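PDB 6G7N: extracellular solute-binding protein, family 1 from Trichodesmium erythraeum IMS101, which binds ferric iron and probably delivers it, as the extracellular solute-binding protein of an ABC transporter, for uptake into the cell. Local coordinates for residues L27-I32 with I249-Y254; E41-K44 with N49-A52; N82-N87 with L94-S99; K100-I105 with G287-D292; D157-A162 with D311-K316. All blocks are in the same frame, centred on the assembly; numbering follows the deposited sequence.

Interaction 1. Residues L27-I32 with I249-Y254; sequences LKVNLI and IKFLEY
Val29 and Leu27, at and just before the start of strand 28-33, touch Phe251 and Lys250 of helix 245-255 at long van der Waals range. In the first of these apolar touches, the CG2 methyl of Val29 lies 4.3 Å from CE1 of the Phe251 ring and meets the ring obliquely. Phe251 reaches this far because its CG stands anti to the backbone N (chi1 -174°), which swings the ring off the helix toward the strand. In the second, CD1 of Leu27 rests against the aliphatic part of Lys250, 4.4 Å from its CD, while the extended lysine chain carries NZ on beyond the leucine.

Helices packed on a mixed sheet, here beside its parallel pair 2-7 and 28-33, build the lobes of periplasmic binding proteins. Phe251 lies between helix and sheet: it also touches Ile3 of the neighbouring strand and meets Phe21 of helix 15-25 edge-to-face, and both Leu27 and Val29 lean on that same Phe21.

No hydrogen bond crosses between the two segments. Polar groups are served locally instead: within the helix, Tyr254 N bonds to Lys250 O at 2.9 Å, and Leu27 bonds through its backbone N to Thr25 OG1 and through its O to Thr22 OG1.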
# COMPACT_ATOMS: atom_id res chain seq x y z
N LEU A 27 14.17 9.91 23.23
CA LEU A 27 14.91 9.94 21.96
C LEU A 27 14.26 10.89 20.98
O LEU A 27 13.07 10.79 20.73
CB LEU A 27 14.89 8.55 21.35
CG LEU A 27 15.66 7.50 22.14
CD1 LEU A 27 15.39 6.12 21.57
CD2 LEU A 27 17.16 7.76 22.20
N LYS A 28 15.05 11.81 20.42
CA LYS A 28 14.61 12.68 19.35
C LYS A 28 14.53 11.88 18.06
O LYS A 28 15.28 10.93 17.85
CB LYS A 28 15.58 13.85 19.18
CG LYS A 28 15.15 14.86 18.14
CD LYS A 28 16.10 16.03 18.02
CE LYS A 28 15.63 16.97 16.92
NZ LYS A 28 16.54 18.13 16.76
N VAL A 29 13.61 12.29 17.19
CA VAL A 29 13.49 11.75 15.84
C VAL A 29 13.98 12.78 14.83
O VAL A 29 13.38 13.86 14.71
CB VAL A 29 12.04 11.37 15.50
CG1 VAL A 29 11.95 10.80 14.08
CG2 VAL A 29 11.47 10.40 16.54
N ASN A 30 15.08 12.46 14.14
CA ASN A 30 15.60 13.28 13.06
C ASN A 30 15.04 12.71 11.76
O ASN A 30 15.33 11.58 11.41
CB ASN A 30 17.12 13.22 13.02
CG ASN A 30 17.78 13.80 14.24
OD1 ASN A 30 17.31 14.79 14.81
ND2 ASN A 30 18.89 13.19 14.66
N LEU A 31 14.26 13.51 11.04
CA LEU A 31 13.60 13.08 9.81
C LEU A 31 14.40 13.43 8.57
O LEU A 31 14.74 14.61 8.39
CB LEU A 31 12.22 13.72 9.74
CG LEU A 31 11.42 13.37 8.48
CD1 LEU A 31 10.98 11.92 8.43
CD2 LEU A 31 10.20 14.28 8.41
N ILE A 32 14.68 12.43 7.74
CA ILE A 32 15.27 12.60 6.41
C ILE A 32 14.24 12.08 5.43
O ILE A 32 13.83 10.95 5.51
CB ILE A 32 16.60 11.79 6.29
CG1 ILE A 32 17.64 12.27 7.34
CG2 ILE A 32 17.17 11.84 4.89
CD1 ILE A 32 17.98 13.73 7.32
N ILE A 249 14.65 0.01 17.42
CA ILE A 249 13.69 -1.02 17.85
C ILE A 249 12.59 -0.38 18.70
O ILE A 249 11.40 -0.69 18.54
CB ILE A 249 14.40 -2.17 18.58
CG1 ILE A 249 15.35 -2.93 17.64
CG2 ILE A 249 13.36 -3.10 19.20
CD1 ILE A 249 16.30 -3.85 18.37
N LYS A 250 12.98 0.52 19.63
CA LYS A 250 11.97 1.20 20.45
C LYS A 250 10.97 1.96 19.58
O LYS A 250 9.77 2.02 19.91
CB LYS A 250 12.62 2.16 21.44
CG LYS A 250 13.31 1.49 22.62
CD LYS A 250 13.85 2.53 23.62
CE LYS A 250 14.50 1.88 24.84
NZ LYS A 250 14.92 2.88 25.87
N PHE A 251 11.45 2.58 18.51
CA PHE A 251 10.56 3.31 17.63
C PHE A 251 9.57 2.38 16.93
O PHE A 251 8.35 2.67 16.94
CB PHE A 251 11.37 4.13 16.62
CG PHE A 251 10.51 5.02 15.76
CD1 PHE A 251 9.89 6.13 16.30
CD2 PHE A 251 10.31 4.75 14.42
CE1 PHE A 251 9.08 6.96 15.54
CE2 PHE A 251 9.52 5.58 13.64
CZ PHE A 251 8.91 6.68 14.19
N LEU A 252 10.05 1.29 16.36
CA LEU A 252 9.12 0.35 15.73
C LEU A 252 8.09 -0.18 16.72
O LEU A 252 6.90 -0.29 16.40
CB LEU A 252 9.86 -0.81 15.06
CG LEU A 252 10.87 -0.45 13.96
CD1 LEU A 252 11.29 -1.73 13.27
CD2 LEU A 252 10.28 0.57 12.95
N GLU A 253 8.54 -0.51 17.92
CA GLU A 253 7.61 -1.01 18.93
C GLU A 253 6.59 0.06 19.31
O GLU A 253 5.41 -0.24 19.49
CB GLU A 253 8.35 -1.53 20.14
CG GLU A 253 9.10 -2.81 19.84
CD GLU A 253 9.90 -3.38 21.00
OE1 GLU A 253 10.26 -2.64 21.94
OE2 GLU A 253 10.24 -4.59 20.94
N TYR A 254 7.03 1.31 19.44
CA TYR A 254 6.10 2.39 19.72
C TYR A 254 5.01 2.50 18.65
O TYR A 254 3.84 2.75 18.96
CB TYR A 254 6.88 3.70 19.88
CG TYR A 254 5.98 4.90 19.84
CD1 TYR A 254 5.14 5.22 20.89
CD2 TYR A 254 5.89 5.67 18.68
CE1 TYR A 254 4.25 6.30 20.79
CE2 TYR A 254 5.02 6.71 18.57
CZ TYR A 254 4.20 7.02 19.61
OH TYR A 254 3.27 8.04 19.46

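Interaction 2. Residues E41-K44 with N49-A52; sequences ERIK and NSPA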
# COMPACT_ATOMS: atom_id res chain seq x y z
N GLU A 41 18.50 3.82 -2.53
CA GLU A 41 19.74 4.11 -3.22
C GLU A 41 20.67 4.93 -2.34
O GLU A 41 21.86 4.68 -2.27
CB GLU A 41 19.43 4.80 -4.57
N ARG A 42 20.13 5.94 -1.66
CA ARG A 42 20.94 6.76 -0.75
C ARG A 42 21.57 5.95 0.38
O ARG A 42 22.73 6.10 0.69
CB ARG A 42 20.10 7.92 -0.20
CG ARG A 42 20.80 8.73 0.89
CD ARG A 42 19.96 9.91 1.30
NE ARG A 42 20.61 10.71 2.34
CZ ARG A 42 20.22 11.93 2.73
NH1 ARG A 42 19.18 12.53 2.17
NH2 ARG A 42 20.87 12.55 3.70
N ILE A 43 20.76 5.11 1.05
CA ILE A 43 21.29 4.29 2.13
C ILE A 43 22.33 3.28 1.59
O ILE A 43 23.36 3.06 2.24
CB ILE A 43 20.15 3.59 2.91
CG1 ILE A 43 19.26 4.64 3.60
CG2 ILE A 43 20.71 2.61 3.94
CD1 ILE A 43 17.93 4.07 4.10
N LYS A 44 22.04 2.65 0.46
CA LYS A 44 22.95 1.68 -0.11
C LYS A 44 24.30 2.35 -0.40
O LYS A 44 25.34 1.83 -0.06
CB LYS A 44 22.36 1.04 -1.38
CG LYS A 44 23.09 -0.21 -1.83
CD LYS A 44 22.52 -0.79 -3.12
CE LYS A 44 22.90 -2.27 -3.20
NZ LYS A 44 23.03 -2.72 -4.60
N ASN A 49 28.84 3.89 6.29
CA ASN A 49 28.86 5.26 6.83
C ASN A 49 27.47 5.86 6.98
O ASN A 49 27.35 6.99 7.46
CB ASN A 49 29.76 6.18 5.98
CG ASN A 49 31.19 5.69 5.90
OD1 ASN A 49 31.83 5.48 6.93
ND2 ASN A 49 31.67 5.44 4.70
N SER A 50 26.41 5.13 6.64
CA SER A 50 25.07 5.72 6.73
C SER A 50 24.64 5.99 8.19
O SER A 50 24.74 5.09 9.04
CB SER A 50 24.02 4.82 6.11
OG SER A 50 22.76 5.49 6.12
N PRO A 51 24.11 7.19 8.46
CA PRO A 51 23.52 7.42 9.79
C PRO A 51 22.11 6.85 9.95
O PRO A 51 21.57 6.92 11.04
CB PRO A 51 23.47 8.95 9.91
CG PRO A 51 23.51 9.45 8.50
CD PRO A 51 24.15 8.41 7.63
N ALA A 52 21.51 6.32 8.89
CA ALA A 52 20.12 5.89 8.98
C ALA A 52 19.92 4.80 10.03
O ALA A 52 20.66 3.82 10.10
CB ALA A 52 19.62 5.40 7.62
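A single isoleucine carries the helix side of this contact, and one of the two groups it meets is a serine hydroxyl already engaged in polar bonds. Ile43 CG2 lies 4.2 Å from Ser50 OG, a van der Waals approach of a methyl to an oxygen whose hydrogen bonds are made with other atoms. Ser50 OG accepts from Ala52 N at 3.2 Å, with a nearly straight N-H...O angle of 164°, and is also hydrogen-bonded to Glu46 OE1, near the end of the helix.

The bond to the nitrogen two residues on is an ST turn. It bends the chain leaving helix 36-46 across Pro51, so that Ser50 and Ala52 both direct their beta carbons at the helix just left behind. This helix-loop-strand passage leads from helix 36-46 into strand 54-58, which pairs in parallel with strand 2-7, and it is a recurrent step in an alpha/beta lobe of the periplasmic binding protein kind.

Ile43 divides its branches between the two loop residues. With CG1 anti to the carbonyl carbon (chi1 -64°), CG2 is left to face the serine, while the other arm runs alongside the alanine: CG1 and CD1 of Ile43 each lie 4.1 Å from Ala52 CB. The alanine methyl thus sits against two successive carbons of the isoleucine. Beyond the pair, Tyr6 of strand 2-7 and Val239 of strand 231-239 touch both Ile43 and Ala52, and Ile71 adds to the apolar surroundings of Ile43.

Interaction 3. Residues N82-N87 with L94-S99; sequences NKIPAN and LWFGFS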
# COMPACT_ATOMS: atom_id res chain seq x y z
N ASN A 82 3.67 -10.16 17.92
CA ASN A 82 2.33 -10.38 18.44
C ASN A 82 1.32 -9.36 17.87
O ASN A 82 0.19 -9.73 17.55
CB ASN A 82 2.32 -10.35 19.97
CG ASN A 82 0.93 -10.65 20.50
OD1 ASN A 82 0.30 -11.64 20.11
ND2 ASN A 82 0.40 -9.70 21.32
N LYS A 83 1.72 -8.11 17.80
CA LYS A 83 0.79 -7.06 17.40
C LYS A 83 0.61 -6.91 15.89
O LYS A 83 -0.44 -6.43 15.46
CB LYS A 83 1.20 -5.71 18.02
CG LYS A 83 1.13 -5.69 19.55
CD LYS A 83 -0.28 -5.84 20.09
CE LYS A 83 -0.32 -5.74 21.59
NZ LYS A 83 -1.70 -5.84 22.12
N ILE A 84 1.63 -7.25 15.09
CA ILE A 84 1.52 -7.11 13.63
C ILE A 84 1.13 -8.46 13.08
O ILE A 84 1.83 -9.46 13.29
CB ILE A 84 2.81 -6.59 13.01
CG1 ILE A 84 3.20 -5.25 13.61
CG2 ILE A 84 2.66 -6.51 11.51
CD1 ILE A 84 4.52 -4.69 13.15
N PRO A 85 -0.00 -8.54 12.33
CA PRO A 85 -0.38 -9.81 11.73
C PRO A 85 0.76 -10.40 10.90
O PRO A 85 1.45 -9.67 10.19
CB PRO A 85 -1.57 -9.41 10.82
CG PRO A 85 -2.13 -8.17 11.44
CD PRO A 85 -0.94 -7.45 12.00
N ALA A 86 0.91 -11.73 10.96
CA ALA A 86 2.01 -12.38 10.27
C ALA A 86 2.07 -12.08 8.78
O ALA A 86 3.15 -11.97 8.21
CB ALA A 86 1.95 -13.88 10.48
N ASN A 87 0.91 -11.95 8.15
CA ASN A 87 0.85 -11.68 6.71
C ASN A 87 1.36 -10.30 6.33
O ASN A 87 1.62 -10.05 5.15
CB ASN A 87 -0.56 -11.91 6.16
CG ASN A 87 -1.61 -11.05 6.82
OD1 ASN A 87 -1.83 -11.18 8.04
ND2 ASN A 87 -2.25 -10.16 6.07
N LEU A 94 12.77 -8.65 8.44
CA LEU A 94 13.51 -7.51 7.91
C LEU A 94 12.72 -6.21 7.86
O LEU A 94 13.30 -5.13 7.86
CB LEU A 94 14.08 -7.85 6.54
CG LEU A 94 15.17 -8.92 6.56
CD1 LEU A 94 15.40 -9.44 5.16
CD2 LEU A 94 16.47 -8.37 7.15
N TRP A 95 11.39 -6.32 7.81
CA TRP A 95 10.53 -5.16 7.74
C TRP A 95 9.14 -5.59 8.20
O TRP A 95 8.82 -6.77 8.26
CB TRP A 95 10.50 -4.53 6.32
CG TRP A 95 10.32 -5.50 5.20
CD1 TRP A 95 11.34 -5.98 4.41
CD2 TRP A 95 9.12 -6.13 4.75
NE1 TRP A 95 10.84 -6.88 3.50
CE2 TRP A 95 9.49 -7.00 3.70
CE3 TRP A 95 7.76 -6.07 5.15
CZ2 TRP A 95 8.56 -7.81 3.06
CZ3 TRP A 95 6.86 -6.89 4.52
CH2 TRP A 95 7.25 -7.74 3.49
N PHE A 96 8.34 -4.57 8.47
CA PHE A 96 7.06 -4.74 9.18
C PHE A 96 6.07 -3.71 8.68
O PHE A 96 6.42 -2.55 8.49
CB PHE A 96 7.29 -4.49 10.70
CG PHE A 96 8.33 -5.40 11.31
CD1 PHE A 96 9.69 -5.06 11.23
CD2 PHE A 96 7.99 -6.62 11.87
CE1 PHE A 96 10.66 -5.91 11.72
CE2 PHE A 96 8.99 -7.48 12.35
CZ PHE A 96 10.30 -7.11 12.26
N GLY A 97 4.81 -4.12 8.54
CA GLY A 97 3.75 -3.17 8.25
C GLY A 97 3.23 -2.46 9.49
O GLY A 97 3.04 -3.09 10.51
N PHE A 98 2.96 -1.16 9.32
CA PHE A 98 2.41 -0.33 10.39
C PHE A 98 1.07 0.30 10.05
O PHE A 98 0.33 0.65 10.97
CB PHE A 98 3.41 0.72 10.85
CG PHE A 98 4.66 0.09 11.42
CD1 PHE A 98 4.67 -0.44 12.70
CD2 PHE A 98 5.82 -0.01 10.68
CE1 PHE A 98 5.79 -1.06 13.21
CE2 PHE A 98 6.94 -0.66 11.18
CZ PHE A 98 6.93 -1.17 12.44
N SER A 99 0.71 0.42 8.76
CA SER A 99 -0.67 0.70 8.36
C SER A 99 -0.95 -0.11 7.10
O SER A 99 -0.01 -0.58 6.44
CB SER A 99 -1.00 2.19 8.21
OG SER A 99 -0.31 2.78 7.14
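Where strand 96-108 begins, the chain passes close to the end of helix 78-83 and then turns a corner at a classic beta bulge, with Phe98 and Ser99 both facing Ser234 on the neighbouring strand. Ile84, the first residue beyond the helix to leave helical geometry, packs against the chain at this corner. Its CD1 methyl does most of the touching: 3.7 Å from Phe96 CB, 3.8 Å from Phe98 CE1 and 3.4 Å from Gly97 O. The side chains of Ile84 and Phe96 cross at about a right angle, and the methyl approaches both aromatic rings obliquely. With chi2 at 175° the isoleucine arm is stretched out, which carries CD1 in among the three residues, while the shorter branch places Ile84 CG2 3.6 Å from Gly97 O. Cutting Ile84 back to an alanine would remove CD1 and probably open a gap beside Phe96 CB and the Phe98 ring, leaving that ring freer to shift. Around the site, Phe98 continues onto Leu252 and Leu255 of helix 245-255, and Ile84 touches Val256, making the cluster part of a larger apolar core.

The chemistry here is one-sided. Three carbons of Ile84, CG1, CG2 and CD1, close over the carbonyl of Gly97, so the apolar side chain probably helps to keep other donors from a buried oxygen that has no partner in the model.

Interaction 4. Residues K100-I105 with G287-D292; sequences KRARVI and GSFKND. With DAL (D-alanine), chain C.
Hydrogen bonding is led by Lys100, whose NZ donates to Asn291 OD1 at 2.8 Å. The two side chains arrive from opposite directions, and the ammonium meets the oxygen at a C=O...N angle of 130°, tilted 21° from the carbonyl plane. A bend at chi3 swings CE and NZ round to the oxygen; Lys100 CD, before the bend, lies 3.4 Å from Asn291 OD1. A water bridges the pair, accepting from Lys100 NZ and from Asn291 ND2; the latter also donates weakly to Phe289 O. Replacing Lys100 by a leucine would probably leave Asn291 OD1 without this donor and the amide freer to turn.

Strand 96-108 runs through the sheet at the middle of this two-lobed binding-protein fold, and its alternation sends neighbouring side chains to opposite sides. Arg101 points away from the 287-292 loop into the ligand pocket, where NH1 donates to the D-alanine O at 2.9 Å (163°), the oxygen lying at the guanidinium edge. Glu270 also pairs with NH1, and Tyr11 holds the ligand as well.

Apolar contact falls to Ala102, whose CB meets Phe289 CZ obliquely at 3.9 Å. The bridging water sits over one face of the Phe289 ring, toward its rim, and Phe221 stacks on that ring.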
# COMPACT_ATOMS: atom_id res chain seq x y z
N LYS A 100 -2.22 -0.24 6.78
CA LYS A 100 -2.69 -1.12 5.72
C LYS A 100 -3.59 -0.36 4.76
O LYS A 100 -4.43 0.44 5.16
CB LYS A 100 -3.50 -2.29 6.39
CG LYS A 100 -4.24 -3.27 5.55
CD LYS A 100 -4.83 -4.29 6.51
CE LYS A 100 -5.99 -3.89 7.42
NZ LYS A 100 -6.59 -5.09 8.05
N ARG A 101 -3.43 -0.69 3.47
CA ARG A 101 -4.28 -0.18 2.39
C ARG A 101 -4.84 -1.36 1.63
O ARG A 101 -4.30 -2.44 1.64
CB ARG A 101 -3.51 0.79 1.48
CG ARG A 101 -2.25 0.22 0.80
CD ARG A 101 -0.95 0.42 1.57
NE ARG A 101 -0.62 1.81 1.85
CZ ARG A 101 -0.22 2.70 0.94
NH1 ARG A 101 -0.04 3.95 1.30
NH2 ARG A 101 -0.03 2.36 -0.33
N ALA A 102 -5.94 -1.15 0.92
CA ALA A 102 -6.54 -2.19 0.05
C ALA A 102 -6.61 -1.67 -1.37
O ALA A 102 -6.93 -0.51 -1.59
CB ALA A 102 -7.95 -2.54 0.53
N ARG A 103 -6.30 -2.54 -2.34
CA ARG A 103 -6.44 -2.16 -3.74
C ARG A 103 -7.79 -2.69 -4.21
O ARG A 103 -8.01 -3.90 -4.28
CB ARG A 103 -5.25 -2.62 -4.60
CG ARG A 103 -5.18 -1.91 -5.95
CD ARG A 103 -3.75 -1.78 -6.46
NE ARG A 103 -3.62 -0.91 -7.63
CZ ARG A 103 -3.66 0.43 -7.56
NH1 ARG A 103 -3.84 1.07 -6.42
NH2 ARG A 103 -3.51 1.15 -8.68
N VAL A 104 -8.71 -1.76 -4.45
CA VAL A 104 -10.13 -2.04 -4.55
C VAL A 104 -10.68 -1.64 -5.91
O VAL A 104 -10.03 -0.92 -6.67
CB VAL A 104 -10.91 -1.34 -3.43
CG1 VAL A 104 -10.40 -1.84 -2.08
CG2 VAL A 104 -10.80 0.18 -3.55
N ILE A 105 -11.92 -2.09 -6.16
CA ILE A 105 -12.65 -1.65 -7.36
C ILE A 105 -13.44 -0.40 -6.99
O ILE A 105 -14.30 -0.41 -6.10
CB ILE A 105 -13.58 -2.73 -7.89
CG1 ILE A 105 -12.79 -3.96 -8.36
CG2 ILE A 105 -14.40 -2.19 -9.07
CD1 ILE A 105 -13.64 -5.20 -8.60
N GLY A 287 -17.41 -0.30 5.69
CA GLY A 287 -17.55 -1.59 6.38
C GLY A 287 -16.27 -2.38 6.41
O GLY A 287 -15.31 -2.07 5.73
N SER A 288 -16.27 -3.41 7.24
CA SER A 288 -15.13 -4.32 7.32
C SER A 288 -15.17 -5.27 6.12
O SER A 288 -16.17 -5.40 5.39
CB SER A 288 -15.13 -5.09 8.62
OG SER A 288 -16.33 -5.82 8.72
N PHE A 289 -14.05 -5.93 5.90
CA PHE A 289 -13.91 -6.80 4.75
C PHE A 289 -12.84 -7.85 5.02
O PHE A 289 -11.88 -7.62 5.77
CB PHE A 289 -13.57 -6.01 3.46
CG PHE A 289 -12.30 -5.22 3.53
CD1 PHE A 289 -12.30 -3.96 4.07
CD2 PHE A 289 -11.10 -5.73 3.03
CE1 PHE A 289 -11.14 -3.22 4.14
CE2 PHE A 289 -9.94 -4.99 3.07
CZ PHE A 289 -9.96 -3.73 3.62
N LYS A 290 -13.03 -9.01 4.41
CA LYS A 290 -12.07 -10.09 4.51
C LYS A 290 -10.78 -9.74 3.78
O LYS A 290 -10.81 -9.36 2.62
CB LYS A 290 -12.63 -11.36 3.89
CG LYS A 290 -11.74 -12.56 4.04
CD LYS A 290 -12.32 -13.79 3.40
CE LYS A 290 -11.38 -14.96 3.57
NZ LYS A 290 -12.01 -16.22 3.13
N ASN A 291 -9.67 -9.86 4.50
CA ASN A 291 -8.34 -9.64 3.96
C ASN A 291 -7.76 -11.00 3.51
O ASN A 291 -7.81 -11.97 4.26
CB ASN A 291 -7.36 -9.14 5.04
CG ASN A 291 -7.62 -7.74 5.59
OD1 ASN A 291 -6.66 -7.11 6.06
ND2 ASN A 291 -8.87 -7.24 5.61
N ASP A 292 -7.13 -11.02 2.33
CA ASP A 292 -6.33 -12.19 1.95
C ASP A 292 -5.22 -12.42 2.98
O ASP A 292 -4.63 -11.46 3.48
CB ASP A 292 -5.81 -11.92 0.53
CG ASP A 292 -5.21 -13.11 -0.18
OD1 ASP A 292 -4.63 -14.02 0.45
OD2 ASP A 292 -5.30 -13.11 -1.43
N DAL C . 1.41 7.66 -2.44
CA DAL C . 1.62 8.21 -1.06
CB DAL C . 3.07 8.61 -0.85
C DAL C . 1.15 7.28 0.02
O DAL C . 0.52 6.27 -0.36
OXT DAL C . 1.40 7.58 1.22
O HOH W 1 -9.34 -4.45 6.63

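Interaction 5. Residues D157-A162 with D311-K316; sequences DAEGWA and DRVGWK
A Schellman motif closes helix 303-312: Gly314 takes a positive phi of 74° and its N returns to Asp311 O, so the chain turns off beside the long helix 140-167. Val313, within this turn, faces that helix. Its CG2 lies 4.0 Å from Ala162 CB, and its CG1 is 3.9 Å from Glu159 CG, the valine and glutamate side chains sliding past each other in opposite directions. Leu309, one turn back, touches Ala162 too and extends the apolar seam, while the ring of Trp315 beyond the turn packs on Asn142 and Ile146 of the same long helix.

At the outer margin, in the conformer described, Glu159 OE2 and Arg312 NE make a long salt bridge at 3.5 Å, doubtful in that the arginine is modelled twice. The carboxylate and guanidinium planes stand 84° apart, with OE2 at the edge of the guanidinium, and the same oxygen comes 3.4 Å from Arg312 CG. Glu159 reaches there because its CG is anti to the backbone N (chi1 -177°) and its chain stays extended, whereas the arginine chain bends at chi2.

The long ion pair, with its planes nearly perpendicular, makes no hydrogen bond; its pull is therefore probably loose, and the close fit rests more on the valine against Ala162 and the glutamate methylene.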
# COMPACT_ATOMS: atom_id res chain seq x y z
N ASP A 157 -1.91 -18.72 -16.75
CA ASP A 157 -3.28 -18.32 -16.43
C ASP A 157 -3.33 -16.81 -16.11
O ASP A 157 -4.28 -16.13 -16.51
CB ASP A 157 -3.86 -19.13 -15.25
CG ASP A 157 -4.20 -20.61 -15.56
OD1 ASP A 157 -4.19 -21.00 -16.75
OD2 ASP A 157 -4.42 -21.35 -14.55
N ALA A 158 -2.32 -16.27 -15.42
CA ALA A 158 -2.31 -14.83 -15.15
C ALA A 158 -2.17 -14.01 -16.43
O ALA A 158 -2.76 -12.94 -16.54
CB ALA A 158 -1.22 -14.45 -14.18
N GLU A 159 -1.39 -14.50 -17.40
CA GLU A 159 -1.29 -13.82 -18.68
C GLU A 159 -2.62 -13.80 -19.42
O GLU A 159 -2.98 -12.77 -20.01
CB GLU A 159 -0.17 -14.41 -19.53
CG GLU A 159 0.02 -13.69 -20.85
CD GLU A 159 1.25 -14.13 -21.62
OE1 GLU A 159 2.25 -14.59 -21.02
OE2 GLU A 159 1.23 -13.98 -22.86
N GLY A 160 -3.36 -14.90 -19.39
CA GLY A 160 -4.68 -14.93 -19.99
C GLY A 160 -5.61 -13.90 -19.38
O GLY A 160 -6.33 -13.19 -20.07
N TRP A 161 -5.57 -13.80 -18.05
CA TRP A 161 -6.35 -12.78 -17.32
C TRP A 161 -5.92 -11.39 -17.77
O TRP A 161 -6.76 -10.54 -18.10
CB TRP A 161 -6.17 -12.93 -15.80
CG TRP A 161 -6.81 -11.79 -15.06
CD1 TRP A 161 -8.13 -11.66 -14.68
CD2 TRP A 161 -6.18 -10.57 -14.66
NE1 TRP A 161 -8.34 -10.44 -14.12
CE2 TRP A 161 -7.17 -9.74 -14.08
CE3 TRP A 161 -4.88 -10.08 -14.75
CZ2 TRP A 161 -6.88 -8.46 -13.58
CZ3 TRP A 161 -4.61 -8.82 -14.28
CH2 TRP A 161 -5.59 -8.03 -13.71
N ALA A 162 -4.61 -11.14 -17.79
CA ALA A 162 -4.11 -9.82 -18.05
C ALA A 162 -4.42 -9.36 -19.48
O ALA A 162 -4.68 -8.18 -19.71
CB ALA A 162 -2.63 -9.74 -17.77
N ASP A 311 4.50 -6.09 -19.54
CA ASP A 311 5.09 -5.76 -20.82
C ASP A 311 4.57 -6.69 -21.91
O ASP A 311 4.19 -6.23 -23.00
CB ASP A 311 6.61 -5.84 -20.75
CG ASP A 311 7.27 -5.74 -22.14
OD1 ASP A 311 7.32 -4.63 -22.68
OD2 ASP A 311 7.64 -6.77 -22.72
N ARG A 312 4.55 -7.97 -21.60
CA ARG A 312 4.02 -8.98 -22.59
C ARG A 312 2.61 -8.70 -23.11
O ARG A 312 2.31 -8.89 -24.29
CB ARG A 312 4.09 -10.39 -21.97
CG ARG A 312 3.60 -11.58 -22.80
CD ARG A 312 4.33 -11.79 -24.12
NE ARG A 312 3.91 -12.94 -24.94
CZ ARG A 312 4.23 -13.06 -26.24
NH1 ARG A 312 4.96 -12.12 -26.83
NH2 ARG A 312 3.83 -14.11 -26.95
N VAL A 313 1.74 -8.19 -22.23
CA VAL A 313 0.36 -7.93 -22.64
C VAL A 313 0.10 -6.50 -23.09
O VAL A 313 -1.06 -6.13 -23.37
CB VAL A 313 -0.65 -8.34 -21.55
CG1 VAL A 313 -0.51 -9.82 -21.23
CG2 VAL A 313 -0.52 -7.50 -20.27
N GLY A 314 1.14 -5.68 -23.13
CA GLY A 314 1.00 -4.31 -23.63
C GLY A 314 0.26 -3.36 -22.67
O GLY A 314 -0.43 -2.44 -23.11
N TRP A 315 0.45 -3.53 -21.36
CA TRP A 315 -0.01 -2.58 -20.36
C TRP A 315 1.05 -1.50 -20.27
O TRP A 315 2.17 -1.73 -19.78
CB TRP A 315 -0.19 -3.31 -19.06
CG TRP A 315 -0.75 -2.52 -17.91
CD1 TRP A 315 -0.73 -1.17 -17.66
CD2 TRP A 315 -1.36 -3.12 -16.78
NE1 TRP A 315 -1.34 -0.91 -16.47
CE2 TRP A 315 -1.70 -2.09 -15.88
CE3 TRP A 315 -1.66 -4.43 -16.43
CZ2 TRP A 315 -2.32 -2.34 -14.66
CZ3 TRP A 315 -2.27 -4.67 -15.22
CH2 TRP A 315 -2.59 -3.64 -14.35
N LYS A 316 0.71 -0.35 -20.82
CA LYS A 316 1.68 0.74 -20.98
C LYS A 316 2.39 1.25 -19.71
O LYS A 316 1.76 1.39 -18.63
CB LYS A 316 1.01 1.92 -21.70
CG LYS A 316 0.62 1.59 -23.15
CD LYS A 316 -0.47 2.52 -23.75
CE LYS A 316 -1.62 1.79 -24.47
NZ LYS A 316 -2.91 1.45 -23.76

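The five contacts span both ends of the elongated chain, interactions 1 and 5 lying on opposite sides of its centre, their own centres about 42 Å apart. Interactions 1 and 2 use consecutive elements, strand 28-33 and helix 36-46, and touch where Ile32 CG2 meets Arg42 NH1 at 3.4 Å. Interaction 1 also brackets interactions 2 and 3 in sequence, and Leu252 of its helix packs on Phe96. Strand 96-108 then carries interaction 3 into interaction 4, centres about 16 Å apart, so the central sheet links one lobe to the ligand pocket. Interaction 5, about 7 Å from interaction 4 at nearest atoms, ties the C-terminal region to the long helix 140-167, whose Tyr141 binds iron.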